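Local atomic coordinates of iron superoxide dismutase (Trypanosoma cruzi, PDB entry 2GPC), a protein that probably catalyses the dismutation of superoxide into oxygen and hydrogen peroxide at a protein-bound iron ion. Residues E163-V168 and A175-T180; G92-E97 and V185-V190; E56-E61 and P147-N152; F2-L7 and N74-W79. All blocks are in the same frame, centred on the assembly; numbering follows the deposited sequence.

From the N terminus, contact 4 closes the first long loop, bringing helix 63-80 back against residues 2-7 after the chain has run through helices 21-44 and 54-60. Contact 3 starts inside that loop, at residues 56-61, and ends far beyond it at 147-152, so the two cross; it joins the alpha-hairpin part to the C-terminal domain. Contact 2 in turn crosses contact 3, running from helix 92-102 to helix 187-193 within the C-terminal domain. Contact 1 is a short loop nested inside contact 2. Although contacts 1 and 4 are in series, they meet at the iron, where each supplies a histidine, and through the hydroxyls of Tyr78 and Tyr177.

Contact 1 (E163-V168 and A175-T180); sequences EHAYYV and AAYVQT. With FE2 (Fe (II) ion), chain C.
One face of the Tyr177 ring is covered by Tyr166, whose CB stands over it toward the rim, 3.7 Å from the ring centroid and 23° off the normal, a CH-pi contact. Tyr166's own ring takes the carbonyl oxygen of Glu163 over the centre of one face. The two rings lie near parallel, with planes at 25°, but are slid apart, their centroids 5.2 Å from each other, and barely overlap. The backbone points CB of Tyr166 at Tyr177, and chi1 of 61°, with CG between the backbone N and the carbonyl carbon, sets where its ring lies beside that of Tyr177. CB of Ala165 lies farther along the same ring, 3.9 Å from Tyr177 OH.

Tyr166 occupies the N-cap position of the short helix 167-170, and its hydroxyl is hydrogen-bonded to Arg174 NE, at the start of helix 174-184. The Tyr177 hydroxyl bonds to Asp160 O and to Tyr78 OH.

Next to Ala165, His164 binds the iron through NE2 at 2.1 Å, alongside His27, His75, Asp160 and a water; its ND1 bonds to Glu163 of the second subunit. No hydrogen bond joins the two segments, so apolar and aromatic packing holds Tyr177 in the second shell, bonded to the backbone of the metal ligand Asp160.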
loop_
_atom_site.group_PDB
_atom_site.type_symbol
_atom_site.label_atom_id
_atom_site.label_comp_id
_atom_site.label_asym_id
_atom_site.label_seq_id
_atom_site.Cartn_x
_atom_site.Cartn_y
_atom_site.Cartn_z
ATOM N N GLU A 163 -0.882 4.754 -1.466
ATOM C CA GLU A 163 0.132 5.543 -2.141
ATOM C C GLU A 163 -0.301 6.059 -3.514
ATOM O O GLU A 163 0.072 7.166 -3.884
ATOM C CB GLU A 163 1.454 4.756 -2.218
ATOM C CG GLU A 163 2.070 4.578 -0.844
ATOM C CD GLU A 163 3.374 3.802 -0.823
ATOM O OE1 GLU A 163 3.495 2.801 -1.559
ATOM O OE2 GLU A 163 4.259 4.194 -0.033
ATOM N N HIS A 164 -1.112 5.282 -4.240
ATOM C CA HIS A 164 -1.631 5.694 -5.546
ATOM C C HIS A 164 -2.516 6.949 -5.482
ATOM O O HIS A 164 -2.699 7.628 -6.479
ATOM C CB HIS A 164 -2.375 4.547 -6.254
ATOM C CG HIS A 164 -3.689 4.166 -5.628
ATOM N ND1 HIS A 164 -3.983 2.870 -5.262
ATOM C CD2 HIS A 164 -4.798 4.893 -5.347
ATOM C CE1 HIS A 164 -5.212 2.818 -4.772
ATOM N NE2 HIS A 164 -5.728 4.032 -4.818
ATOM N N ALA A 165 -3.062 7.246 -4.312
ATOM C CA ALA A 165 -3.902 8.427 -4.139
ATOM C C ALA A 165 -3.105 9.741 -4.242
ATOM O O ALA A 165 -3.665 10.784 -4.592
ATOM C CB ALA A 165 -4.647 8.356 -2.821
ATOM N N TYR A 166 -1.805 9.687 -3.950
ATOM C CA TYR A 166 -0.994 10.889 -3.853
ATOM C C TYR A 166 0.371 10.836 -4.522
ATOM O O TYR A 166 1.037 11.867 -4.611
ATOM C CB TYR A 166 -0.809 11.279 -2.372
ATOM C CG TYR A 166 -0.103 10.258 -1.487
ATOM C CD1 TYR A 166 1.284 10.196 -1.417
ATOM C CD2 TYR A 166 -0.831 9.367 -0.715
ATOM C CE1 TYR A 166 1.926 9.268 -0.590
ATOM C CE2 TYR A 166 -0.201 8.443 0.110
ATOM C CZ TYR A 166 1.169 8.393 0.164
ATOM O OH TYR A 166 1.769 7.487 0.987
ATOM N N TYR A 167 0.800 9.676 -5.012
ATOM C CA TYR A 167 2.198 9.550 -5.432
ATOM C C TYR A 167 2.519 10.390 -6.671
ATOM O O TYR A 167 3.639 10.874 -6.834
ATOM C CB TYR A 167 2.603 8.091 -5.662
ATOM C CG TYR A 167 4.013 7.854 -5.171
ATOM C CD1 TYR A 167 4.266 7.634 -3.820
ATOM C CD2 TYR A 167 5.094 7.935 -6.041
ATOM C CE1 TYR A 167 5.545 7.453 -3.350
ATOM C CE2 TYR A 167 6.391 7.757 -5.583
ATOM C CZ TYR A 167 6.612 7.524 -4.232
ATOM O OH TYR A 167 7.879 7.348 -3.753
ATOM N N VAL A 168 1.528 10.564 -7.537
ATOM C CA VAL A 168 1.703 11.335 -8.760
ATOM C C VAL A 168 2.065 12.785 -8.444
ATOM O O VAL A 168 3.004 13.340 -9.029
ATOM C CB VAL A 168 0.434 11.253 -9.645
ATOM C CG1 VAL A 168 0.586 12.083 -10.909
ATOM C CG2 VAL A 168 0.110 9.798 -9.956
ATOM N N ALA A 175 2.391 13.579 4.182
ATOM C CA ALA A 175 2.051 14.709 5.057
ATOM C C ALA A 175 1.560 15.919 4.251
ATOM O O ALA A 175 0.578 16.549 4.615
ATOM C CB ALA A 175 3.227 15.097 5.921
ATOM N N ALA A 176 2.231 16.223 3.147
ATOM C CA ALA A 176 1.839 17.352 2.302
ATOM C C ALA A 176 0.498 17.098 1.624
ATOM O O ALA A 176 -0.314 18.009 1.455
ATOM C CB ALA A 176 2.918 17.656 1.267
ATOM N N TYR A 177 0.267 15.846 1.251
ATOM C CA TYR A 177 -0.993 15.442 0.638
ATOM C C TYR A 177 -2.148 15.618 1.616
ATOM O O TYR A 177 -3.225 16.070 1.229
ATOM C CB TYR A 177 -0.894 13.977 0.173
ATOM C CG TYR A 177 -2.213 13.261 -0.002
ATOM C CD1 TYR A 177 -3.118 13.637 -1.001
ATOM C CD2 TYR A 177 -2.557 12.193 0.823
ATOM C CE1 TYR A 177 -4.343 12.965 -1.158
ATOM C CE2 TYR A 177 -3.767 11.519 0.673
ATOM C CZ TYR A 177 -4.660 11.910 -0.320
ATOM O OH TYR A 177 -5.857 11.217 -0.479
ATOM N N VAL A 178 -1.927 15.261 2.880
ATOM C CA VAL A 178 -2.965 15.390 3.899
ATOM C C VAL A 178 -3.251 16.858 4.198
ATOM O O VAL A 178 -4.399 17.221 4.424
ATOM C CB VAL A 178 -2.611 14.595 5.184
ATOM C CG1 VAL A 178 -3.556 14.941 6.357
ATOM C CG2 VAL A 178 -2.679 13.115 4.885
ATOM N N GLN A 179 -2.222 17.703 4.189
ATOM C CA GLN A 179 -2.441 19.146 4.333
ATOM C C GLN A 179 -3.358 19.651 3.213
ATOM O O GLN A 179 -4.266 20.446 3.453
ATOM C CB GLN A 179 -1.105 19.915 4.378
ATOM C CG GLN A 179 -0.369 19.778 5.744
ATOM C CD GLN A 179 -1.281 20.051 6.963
ATOM O OE1 GLN A 179 -1.760 21.167 7.138
ATOM N NE2 GLN A 179 -1.522 19.031 7.787
ATOM N N THR A 180 -3.134 19.155 1.996
ATOM C CA THR A 180 -3.987 19.475 0.853
ATOM C C THR A 180 -5.418 18.968 1.046
ATOM O O THR A 180 -6.374 19.668 0.709
ATOM C CB THR A 180 -3.368 18.891 -0.434
ATOM O OG1 THR A 180 -2.322 19.753 -0.892
ATOM C CG2 THR A 180 -4.362 18.847 -1.587
HETATM FE FE FE2 C . -7.477 4.846 -4.056
HETATM O O HOH W 1 -7.402 3.252 -2.444
#

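Contact 2 (G92-E97 and V185-V190); sequences GKVADE and VNWKNV
Val94 packs against Trp187 and Val190 in a small, buried, wholly apolar contact between the start of helix 92-102 and the first turn of helix 187-193. CG1 of Val94 reaches both partners, lying 3.9 Å from Trp187 CE3 and 4.0 Å from Val190 CG1. With its other methyl, Val94 CG2 lies 4.1 Å from Val190 CG1. Val94 crosses each of the two side chains at about a right angle. CG1 of Val190 is turned anti to its backbone N (chi1 177°), and this is the branch that meets both Val94 methyls.

Within the C-terminal alpha/beta domain of the iron/manganese superoxide dismutase fold, the last helix is thus held between helix 92-102 and the sheet, since Val190 also touches Leu156 and Leu157 of strand 153-160. Asn186 is the N-cap of that helix, its OD1 accepting a weak capping bond from Asn189 N at 3.2 Å. Val185 CG1 lies over the centre of one face of the Trp187 indole, whose NE1 is hydrogen-bonded to Gly88 O. Along helix 92-102, Lys93 NZ forms a salt bridge with Glu97 OE2 at 3.0 Å, approaching from above the carboxylate plane, while Glu97 OE1 pairs with Lys129.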
loop_
_atom_site.group_PDB
_atom_site.type_symbol
_atom_site.label_atom_id
_atom_site.label_comp_id
_atom_site.label_asym_id
_atom_site.label_seq_id
_atom_site.Cartn_x
_atom_site.Cartn_y
_atom_site.Cartn_z
ATOM N N GLY A 92 -21.961 25.308 12.252
ATOM C CA GLY A 92 -23.242 24.674 12.499
ATOM C C GLY A 92 -23.139 23.357 13.243
ATOM O O GLY A 92 -22.315 23.222 14.152
ATOM N N LYS A 93 -23.962 22.388 12.846
ATOM C CA LYS A 93 -24.095 21.116 13.555
ATOM C C LYS A 93 -22.829 20.270 13.499
ATOM O O LYS A 93 -22.478 19.615 14.476
ATOM C CB LYS A 93 -25.276 20.316 13.001
ATOM C CG LYS A 93 -25.780 19.210 13.923
ATOM C CD LYS A 93 -26.421 19.762 15.211
ATOM C CE LYS A 93 -27.331 18.729 15.890
ATOM N NZ LYS A 93 -26.569 17.648 16.599
ATOM N N VAL A 94 -22.147 20.284 12.359
ATOM C CA VAL A 94 -20.877 19.570 12.231
ATOM C C VAL A 94 -19.841 20.119 13.233
ATOM O O VAL A 94 -19.164 19.345 13.916
ATOM C CB VAL A 94 -20.331 19.638 10.795
ATOM C CG1 VAL A 94 -18.904 19.093 10.726
ATOM C CG2 VAL A 94 -21.226 18.841 9.866
ATOM N N ALA A 95 -19.725 21.444 13.314
ATOM C CA ALA A 95 -18.841 22.073 14.287
ATOM C C ALA A 95 -19.238 21.649 15.696
ATOM O O ALA A 95 -18.378 21.252 16.482
ATOM C CB ALA A 95 -18.868 23.592 14.166
ATOM N N ASP A 96 -20.533 21.716 16.007
ATOM C CA ASP A 96 -21.027 21.376 17.341
ATOM C C ASP A 96 -20.625 19.956 17.733
ATOM O O ASP A 96 -20.159 19.717 18.850
ATOM C CB ASP A 96 -22.561 21.463 17.422
ATOM C CG ASP A 96 -23.099 22.886 17.338
ATOM O OD1 ASP A 96 -22.342 23.868 17.516
ATOM O OD2 ASP A 96 -24.305 23.104 17.095
ATOM N N GLU A 97 -20.838 19.012 16.816
ATOM C CA GLU A 97 -20.607 17.596 17.099
ATOM C C GLU A 97 -19.103 17.318 17.212
ATOM O O GLU A 97 -18.679 16.564 18.074
ATOM C CB GLU A 97 -21.301 16.705 16.046
ATOM C CG GLU A 97 -22.831 16.853 16.078
ATOM C CD GLU A 97 -23.610 15.617 15.651
ATOM O OE1 GLU A 97 -23.137 14.476 15.832
ATOM O OE2 GLU A 97 -24.739 15.790 15.152
ATOM N N VAL A 185 -11.677 19.567 2.124
ATOM C CA VAL A 185 -12.718 18.797 2.837
ATOM C C VAL A 185 -14.093 19.388 2.559
ATOM O O VAL A 185 -14.294 20.585 2.689
ATOM C CB VAL A 185 -12.500 18.770 4.371
ATOM C CG1 VAL A 185 -13.711 18.125 5.094
ATOM C CG2 VAL A 185 -11.257 18.021 4.710
ATOM N N ASN A 186 -15.034 18.525 2.196
ATOM C CA ASN A 186 -16.396 18.920 1.883
ATOM C C ASN A 186 -17.263 18.804 3.136
ATOM O O ASN A 186 -17.910 17.780 3.372
ATOM C CB ASN A 186 -16.932 18.025 0.752
ATOM C CG ASN A 186 -18.253 18.498 0.204
ATOM O OD1 ASN A 186 -18.901 19.367 0.779
ATOM N ND2 ASN A 186 -18.666 17.921 -0.921
ATOM N N TRP A 187 -17.265 19.860 3.948
ATOM C CA TRP A 187 -18.078 19.869 5.171
ATOM C C TRP A 187 -19.574 19.742 4.874
ATOM O O TRP A 187 -20.318 19.245 5.704
ATOM C CB TRP A 187 -17.796 21.119 6.016
ATOM C CG TRP A 187 -16.380 21.164 6.464
ATOM C CD1 TRP A 187 -15.441 22.072 6.100
ATOM C CD2 TRP A 187 -15.711 20.205 7.297
ATOM N NE1 TRP A 187 -14.234 21.768 6.684
ATOM C CE2 TRP A 187 -14.371 20.625 7.427
ATOM C CE3 TRP A 187 -16.117 19.055 7.978
ATOM C CZ2 TRP A 187 -13.435 19.929 8.194
ATOM C CZ3 TRP A 187 -15.188 18.359 8.735
ATOM C CH2 TRP A 187 -13.866 18.800 8.840
ATOM N N LYS A 188 -20.007 20.186 3.696
ATOM C CA LYS A 188 -21.410 20.026 3.300
ATOM C C LYS A 188 -21.785 18.540 3.236
ATOM O O LYS A 188 -22.855 18.132 3.712
ATOM C CB LYS A 188 -21.685 20.710 1.956
ATOM C CG LYS A 188 -21.595 22.233 2.010
ATOM C CD LYS A 188 -21.338 22.870 0.649
ATOM C CE LYS A 188 -22.407 22.514 -0.379
ATOM N NZ LYS A 188 -21.892 21.597 -1.448
ATOM N N ASN A 189 -20.899 17.724 2.666
ATOM C CA ASN A 189 -21.130 16.282 2.626
ATOM C C ASN A 189 -21.126 15.647 4.009
ATOM O O ASN A 189 -21.964 14.802 4.302
ATOM C CB ASN A 189 -20.114 15.570 1.736
ATOM C CG ASN A 189 -20.563 14.168 1.356
ATOM O OD1 ASN A 189 -19.960 13.171 1.768
ATOM N ND2 ASN A 189 -21.615 14.088 0.558
ATOM N N VAL A 190 -20.198 16.068 4.863
ATOM C CA VAL A 190 -20.145 15.583 6.237
ATOM C C VAL A 190 -21.483 15.854 6.947
ATOM O O VAL A 190 -22.042 14.965 7.589
ATOM C CB VAL A 190 -18.964 16.218 7.029
ATOM C CG1 VAL A 190 -18.957 15.750 8.481
ATOM C CG2 VAL A 190 -17.624 15.897 6.361
#

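Contact 3 (E56-E61 and P147-N152); sequences EIIRTE and PLTEPN
Ile58 and Leu148 make the main apolar part of this contact, with Ile58 CG2 3.9 Å from Leu148 CB. The isoleucine methyl is placed there by its first torsion, which sets CG2 anti to the backbone N. Thr149 CG2 adds a methyl-methyl approach, 4.2 Å from Ile58 CG2.

Around these groups, side-chain carbons lie against backbone oxygens. Thr149 CG2 comes within 3.7 Å of Ile58 O, while its hydroxyl turns to Cys146 O in a hydrogen bond. Arg59 CG passes Leu148 O at 4.2 Å, and Glu56 CA lies over one face of the Arg59 guanidinium, offset toward the rim.

No hydrogen bond crosses between the two segments; within them, Thr60 OG1 donates to Glu56 O at 2.8 Å from 38° above the carbonyl plane, in the last turn of the helix, and Glu150 N bonds to Pro147 O across the 3-10 turn.

Helix 54-60 is thereby joined to the loop between strands 135-142 and 153-160. Helix 63-80 touches both segments, Phe66 meeting Ile58 and Thr149, and Phe73 meeting Ile58.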
loop_
_atom_site.group_PDB
_atom_site.type_symbol
_atom_site.label_atom_id
_atom_site.label_comp_id
_atom_site.label_asym_id
_atom_site.label_seq_id
_atom_site.Cartn_x
_atom_site.Cartn_y
_atom_site.Cartn_z
ATOM N N GLU A 56 -24.524 -4.517 0.006
ATOM C CA GLU A 56 -24.892 -5.873 0.398
ATOM C C GLU A 56 -23.658 -6.767 0.343
ATOM O O GLU A 56 -23.443 -7.599 1.218
ATOM C CB GLU A 56 -26.013 -6.418 -0.508
ATOM C CG GLU A 56 -27.419 -6.185 0.045
ATOM C CD GLU A 56 -28.485 -5.908 -1.008
ATOM O OE1 GLU A 56 -28.405 -6.420 -2.151
ATOM O OE2 GLU A 56 -29.445 -5.182 -0.670
ATOM N N ILE A 57 -22.849 -6.584 -0.701
ATOM C CA ILE A 57 -21.616 -7.338 -0.859
ATOM C C ILE A 57 -20.623 -7.045 0.281
ATOM O O ILE A 57 -19.973 -7.958 0.806
ATOM C CB ILE A 57 -20.949 -7.039 -2.235
ATOM C CG1 ILE A 57 -21.787 -7.590 -3.393
ATOM C CG2 ILE A 57 -19.558 -7.644 -2.281
ATOM C CD1 ILE A 57 -21.357 -7.086 -4.767
ATOM N N ILE A 58 -20.481 -5.778 0.639
ATOM C CA ILE A 58 -19.553 -5.385 1.695
ATOM C C ILE A 58 -19.953 -6.047 3.036
ATOM O O ILE A 58 -19.098 -6.464 3.819
ATOM C CB ILE A 58 -19.499 -3.836 1.809
ATOM C CG1 ILE A 58 -18.838 -3.229 0.563
ATOM C CG2 ILE A 58 -18.713 -3.397 3.046
ATOM C CD1 ILE A 58 -19.111 -1.762 0.345
ATOM N N ARG A 59 -21.256 -6.158 3.269
ATOM C CA ARG A 59 -21.785 -6.669 4.534
ATOM C C ARG A 59 -21.757 -8.196 4.649
ATOM O O ARG A 59 -21.676 -8.724 5.760
ATOM C CB ARG A 59 -23.218 -6.169 4.734
ATOM C CG ARG A 59 -23.303 -4.679 5.012
ATOM C CD ARG A 59 -24.657 -4.206 5.534
ATOM N NE ARG A 59 -25.762 -4.581 4.645
ATOM C CZ ARG A 59 -26.395 -3.754 3.807
ATOM N NH1 ARG A 59 -26.066 -2.467 3.725
ATOM N NH2 ARG A 59 -27.378 -4.232 3.046
ATOM N N THR A 60 -21.808 -8.899 3.514
ATOM C CA THR A 60 -22.031 -10.356 3.507
ATOM C C THR A 60 -20.932 -11.199 2.867
ATOM O O THR A 60 -20.946 -12.423 3.006
ATOM C CB THR A 60 -23.359 -10.687 2.790
ATOM O OG1 THR A 60 -23.276 -10.338 1.399
ATOM C CG2 THR A 60 -24.521 -9.849 3.332
ATOM N N GLU A 61 -19.998 -10.580 2.151
ATOM C CA GLU A 61 -18.949 -11.333 1.470
ATOM C C GLU A 61 -17.577 -11.002 2.060
ATOM O O GLU A 61 -17.425 -10.033 2.806
ATOM C CB GLU A 61 -18.950 -11.041 -0.038
ATOM C CG GLU A 61 -20.266 -11.309 -0.773
ATOM C CD GLU A 61 -20.519 -12.783 -1.097
ATOM O OE1 GLU A 61 -19.567 -13.607 -1.107
ATOM O OE2 GLU A 61 -21.693 -13.119 -1.343
ATOM N N PRO A 147 -15.931 0.858 6.977
ATOM C CA PRO A 147 -16.722 1.001 8.211
ATOM C C PRO A 147 -18.066 0.283 8.164
ATOM O O PRO A 147 -18.527 -0.088 9.230
ATOM C CB PRO A 147 -16.940 2.520 8.337
ATOM C CG PRO A 147 -15.915 3.139 7.466
ATOM C CD PRO A 147 -15.573 2.167 6.401
ATOM N N LEU A 148 -18.658 0.071 6.983
ATOM C CA LEU A 148 -19.922 -0.676 6.873
ATOM C C LEU A 148 -19.914 -2.087 7.505
ATOM O O LEU A 148 -20.977 -2.621 7.817
ATOM C CB LEU A 148 -20.391 -0.774 5.412
ATOM C CG LEU A 148 -20.650 0.552 4.676
ATOM C CD1 LEU A 148 -21.452 0.308 3.412
ATOM C CD2 LEU A 148 -21.333 1.591 5.551
ATOM N N THR A 149 -18.743 -2.692 7.698
ATOM C CA THR A 149 -18.682 -3.996 8.385
ATOM C C THR A 149 -18.889 -3.864 9.897
ATOM O O THR A 149 -19.070 -4.865 10.583
ATOM C CB THR A 149 -17.350 -4.752 8.106
ATOM O OG1 THR A 149 -16.228 -3.960 8.517
ATOM C CG2 THR A 149 -17.143 -4.983 6.610
ATOM N N GLU A 150 -18.808 -2.631 10.399
ATOM C CA GLU A 150 -19.109 -2.291 11.787
ATOM C C GLU A 150 -20.308 -1.335 11.735
ATOM O O GLU A 150 -20.142 -0.119 11.669
ATOM C CB GLU A 150 -17.884 -1.667 12.465
ATOM C CG GLU A 150 -16.796 -2.695 12.762
ATOM C CD GLU A 150 -15.489 -2.092 13.260
ATOM O OE1 GLU A 150 -15.370 -1.797 14.464
ATOM O OE2 GLU A 150 -14.565 -1.926 12.444
ATOM N N PRO A 151 -21.518 -1.896 11.686
ATOM C CA PRO A 151 -22.719 -1.127 11.310
ATOM C C PRO A 151 -23.100 0.050 12.219
ATOM O O PRO A 151 -23.899 0.880 11.802
ATOM C CB PRO A 151 -23.834 -2.185 11.335
ATOM C CG PRO A 151 -23.166 -3.452 11.237
ATOM C CD PRO A 151 -21.849 -3.306 11.938
ATOM N N ASN A 152 -22.576 0.078 13.441
ATOM C CA ASN A 152 -22.708 1.240 14.328
ATOM C C ASN A 152 -21.916 2.487 13.883
ATOM O O ASN A 152 -22.219 3.596 14.320
ATOM C CB ASN A 152 -22.275 0.871 15.752
ATOM C CG ASN A 152 -20.864 0.315 15.803
ATOM O OD1 ASN A 152 -20.563 -0.680 15.139
ATOM N ND2 ASN A 152 -19.989 0.956 16.586
#

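Contact 4 (F2-L7 and N74-W79); sequences FSIPPL and NHTFYW. With FE2 (Fe (II) ion), chain C.
Leu7 reaches Trp79 with the end of its side chain. From CB, CG is set anti to the carbonyl carbon (chi1 -69°), and the chain then extends to its two methyls. CD2 makes the contact: it sits over the face of the indole, 3.5 Å from the centroid of the five-membered ring and 15° off the normal, a CH-pi contact in which the nearest ring atom is CD2 of Trp79 at 3.4 Å. Tyr78 CD2 covers the opposite face toward its rim, and Trp79 NE1 is hydrogen-bonded to His32.

One turn earlier on the helix, Thr76 OG1 lies 3.9 Å from Pro5 CD and 4.2 Å from Ile4 CG2. A water 2.8 Å from Thr76 OG1 donates to Pro5 O at 3.0 Å, bridging the segments.

The adjacent His75 binds the iron through NE2 at 2.1 Å. The extended N-terminal segment runs along helix 63-80 and also touches helix 21-44, Ile4 meeting His32 and Val36 and Leu7 meeting Val24, while the Phe77 and Tyr78 side chains touch strand 153-160.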
loop_
_atom_site.group_PDB
_atom_site.type_symbol
_atom_site.label_atom_id
_atom_site.label_comp_id
_atom_site.label_asym_id
_atom_site.label_seq_id
_atom_site.Cartn_x
_atom_site.Cartn_y
_atom_site.Cartn_z
ATOM N N PHE A 2 -22.737 -3.216 -12.458
ATOM C CA PHE A 2 -22.239 -2.204 -11.534
ATOM C C PHE A 2 -21.617 -1.042 -12.291
ATOM O O PHE A 2 -20.905 -1.236 -13.288
ATOM C CB PHE A 2 -21.224 -2.784 -10.545
ATOM C CG PHE A 2 -21.797 -3.821 -9.635
ATOM C CD1 PHE A 2 -22.657 -3.462 -8.609
ATOM C CD2 PHE A 2 -21.491 -5.165 -9.812
ATOM C CE1 PHE A 2 -23.195 -4.422 -7.767
ATOM C CE2 PHE A 2 -22.025 -6.132 -8.976
ATOM C CZ PHE A 2 -22.876 -5.760 -7.950
ATOM N N SER A 3 -21.919 0.163 -11.828
ATOM C CA SER A 3 -21.246 1.365 -12.298
ATOM C C SER A 3 -20.985 2.290 -11.114
ATOM O O SER A 3 -21.454 2.042 -9.998
ATOM C CB SER A 3 -22.058 2.074 -13.388
ATOM O OG SER A 3 -23.233 2.648 -12.849
ATOM N N ILE A 4 -20.204 3.334 -11.355
ATOM C CA ILE A 4 -19.958 4.357 -10.347
ATOM C C ILE A 4 -20.333 5.728 -10.888
ATOM O O ILE A 4 -20.234 5.983 -12.103
ATOM C CB ILE A 4 -18.492 4.364 -9.874
ATOM C CG1 ILE A 4 -17.532 4.452 -11.067
ATOM C CG2 ILE A 4 -18.218 3.131 -8.989
ATOM C CD1 ILE A 4 -16.084 4.692 -10.658
ATOM N N PRO A 5 -20.754 6.614 -9.986
ATOM C CA PRO A 5 -21.101 7.978 -10.383
ATOM C C PRO A 5 -19.855 8.722 -10.892
ATOM O O PRO A 5 -18.739 8.350 -10.513
ATOM C CB PRO A 5 -21.624 8.615 -9.088
ATOM C CG PRO A 5 -21.789 7.503 -8.097
ATOM C CD PRO A 5 -20.928 6.387 -8.539
ATOM N N PRO A 6 -20.036 9.728 -11.746
ATOM C CA PRO A 6 -18.916 10.573 -12.164
ATOM C C PRO A 6 -18.318 11.316 -10.966
ATOM O O PRO A 6 -18.981 11.479 -9.932
ATOM C CB PRO A 6 -19.549 11.566 -13.172
ATOM C CG PRO A 6 -21.027 11.427 -13.058
ATOM C CD PRO A 6 -21.306 10.121 -12.387
ATOM N N LEU A 7 -17.069 11.743 -11.104
ATOM C CA LEU A 7 -16.474 12.685 -10.159
ATOM C C LEU A 7 -17.458 13.839 -9.954
ATOM O O LEU A 7 -18.005 14.351 -10.932
ATOM C CB LEU A 7 -15.134 13.203 -10.687
ATOM C CG LEU A 7 -13.962 12.212 -10.752
ATOM C CD1 LEU A 7 -12.787 12.836 -11.506
ATOM C CD2 LEU A 7 -13.509 11.752 -9.366
ATOM N N ASN A 74 -15.568 2.950 -0.976
ATOM C CA ASN A 74 -14.629 3.862 -0.301
ATOM C C ASN A 74 -14.193 4.998 -1.237
ATOM O O ASN A 74 -14.088 6.140 -0.812
ATOM C CB ASN A 74 -13.379 3.126 0.216
ATOM C CG ASN A 74 -13.684 2.130 1.326
ATOM O OD1 ASN A 74 -14.723 2.200 1.957
ATOM N ND2 ASN A 74 -12.757 1.194 1.567
ATOM N N HIS A 75 -13.962 4.685 -2.510
ATOM C CA HIS A 75 -13.503 5.692 -3.471
ATOM C C HIS A 75 -14.602 6.699 -3.763
ATOM O O HIS A 75 -14.350 7.894 -3.785
ATOM C CB HIS A 75 -12.976 5.046 -4.764
ATOM C CG HIS A 75 -11.585 4.530 -4.623
ATOM N ND1 HIS A 75 -11.305 3.327 -4.014
ATOM C CD2 HIS A 75 -10.391 5.081 -4.937
ATOM C CE1 HIS A 75 -10.000 3.148 -3.978
ATOM N NE2 HIS A 75 -9.418 4.193 -4.538
ATOM N N THR A 76 -15.826 6.223 -3.954
ATOM C CA THR A 76 -16.957 7.134 -4.170
ATOM C C THR A 76 -17.130 8.066 -2.973
ATOM O O THR A 76 -17.312 9.269 -3.141
ATOM C CB THR A 76 -18.251 6.356 -4.491
ATOM O OG1 THR A 76 -18.169 5.811 -5.816
ATOM C CG2 THR A 76 -19.461 7.297 -4.565
ATOM N N PHE A 77 -17.036 7.518 -1.767
ATOM C CA PHE A 77 -17.149 8.319 -0.545
ATOM C C PHE A 77 -16.011 9.333 -0.416
ATOM O O PHE A 77 -16.190 10.422 0.123
ATOM C CB PHE A 77 -17.193 7.411 0.687
ATOM C CG PHE A 77 -17.819 8.052 1.875
ATOM C CD1 PHE A 77 -19.173 7.894 2.136
ATOM C CD2 PHE A 77 -17.061 8.842 2.728
ATOM C CE1 PHE A 77 -19.764 8.522 3.241
ATOM C CE2 PHE A 77 -17.642 9.467 3.827
ATOM C CZ PHE A 77 -18.990 9.314 4.078
ATOM N N TYR A 78 -14.846 8.952 -0.927
ATOM C CA TYR A 78 -13.656 9.802 -0.941
ATOM C C TYR A 78 -13.827 11.030 -1.859
ATOM O O TYR A 78 -13.526 12.155 -1.448
ATOM C CB TYR A 78 -12.463 8.959 -1.381
ATOM C CG TYR A 78 -11.179 9.696 -1.683
ATOM C CD1 TYR A 78 -10.535 10.472 -0.716
ATOM C CD2 TYR A 78 -10.583 9.577 -2.925
ATOM C CE1 TYR A 78 -9.317 11.113 -1.003
ATOM C CE2 TYR A 78 -9.394 10.220 -3.228
ATOM C CZ TYR A 78 -8.762 10.986 -2.264
ATOM O OH TYR A 78 -7.576 11.604 -2.596
ATOM N N TRP A 79 -14.326 10.822 -3.076
ATOM C CA TRP A 79 -14.569 11.952 -3.982
ATOM C C TRP A 79 -15.651 12.884 -3.418
ATOM O O TRP A 79 -15.544 14.110 -3.535
ATOM C CB TRP A 79 -14.981 11.499 -5.391
ATOM C CG TRP A 79 -14.120 10.455 -6.017
ATOM C CD1 TRP A 79 -14.530 9.253 -6.514
ATOM C CD2 TRP A 79 -12.713 10.533 -6.274
ATOM N NE1 TRP A 79 -13.462 8.568 -7.041
ATOM C CE2 TRP A 79 -12.336 9.336 -6.913
ATOM C CE3 TRP A 79 -11.731 11.496 -6.035
ATOM C CZ2 TRP A 79 -11.016 9.071 -7.299
ATOM C CZ3 TRP A 79 -10.421 11.228 -6.414
ATOM C CH2 TRP A 79 -10.081 10.031 -7.036
HETATM FE FE FE2 C . -7.477 4.846 -4.056
HETATM O O HOH W 2 -17.754 7.868 -7.723
HETATM O O HOH W 1 -7.402 3.252 -2.444
#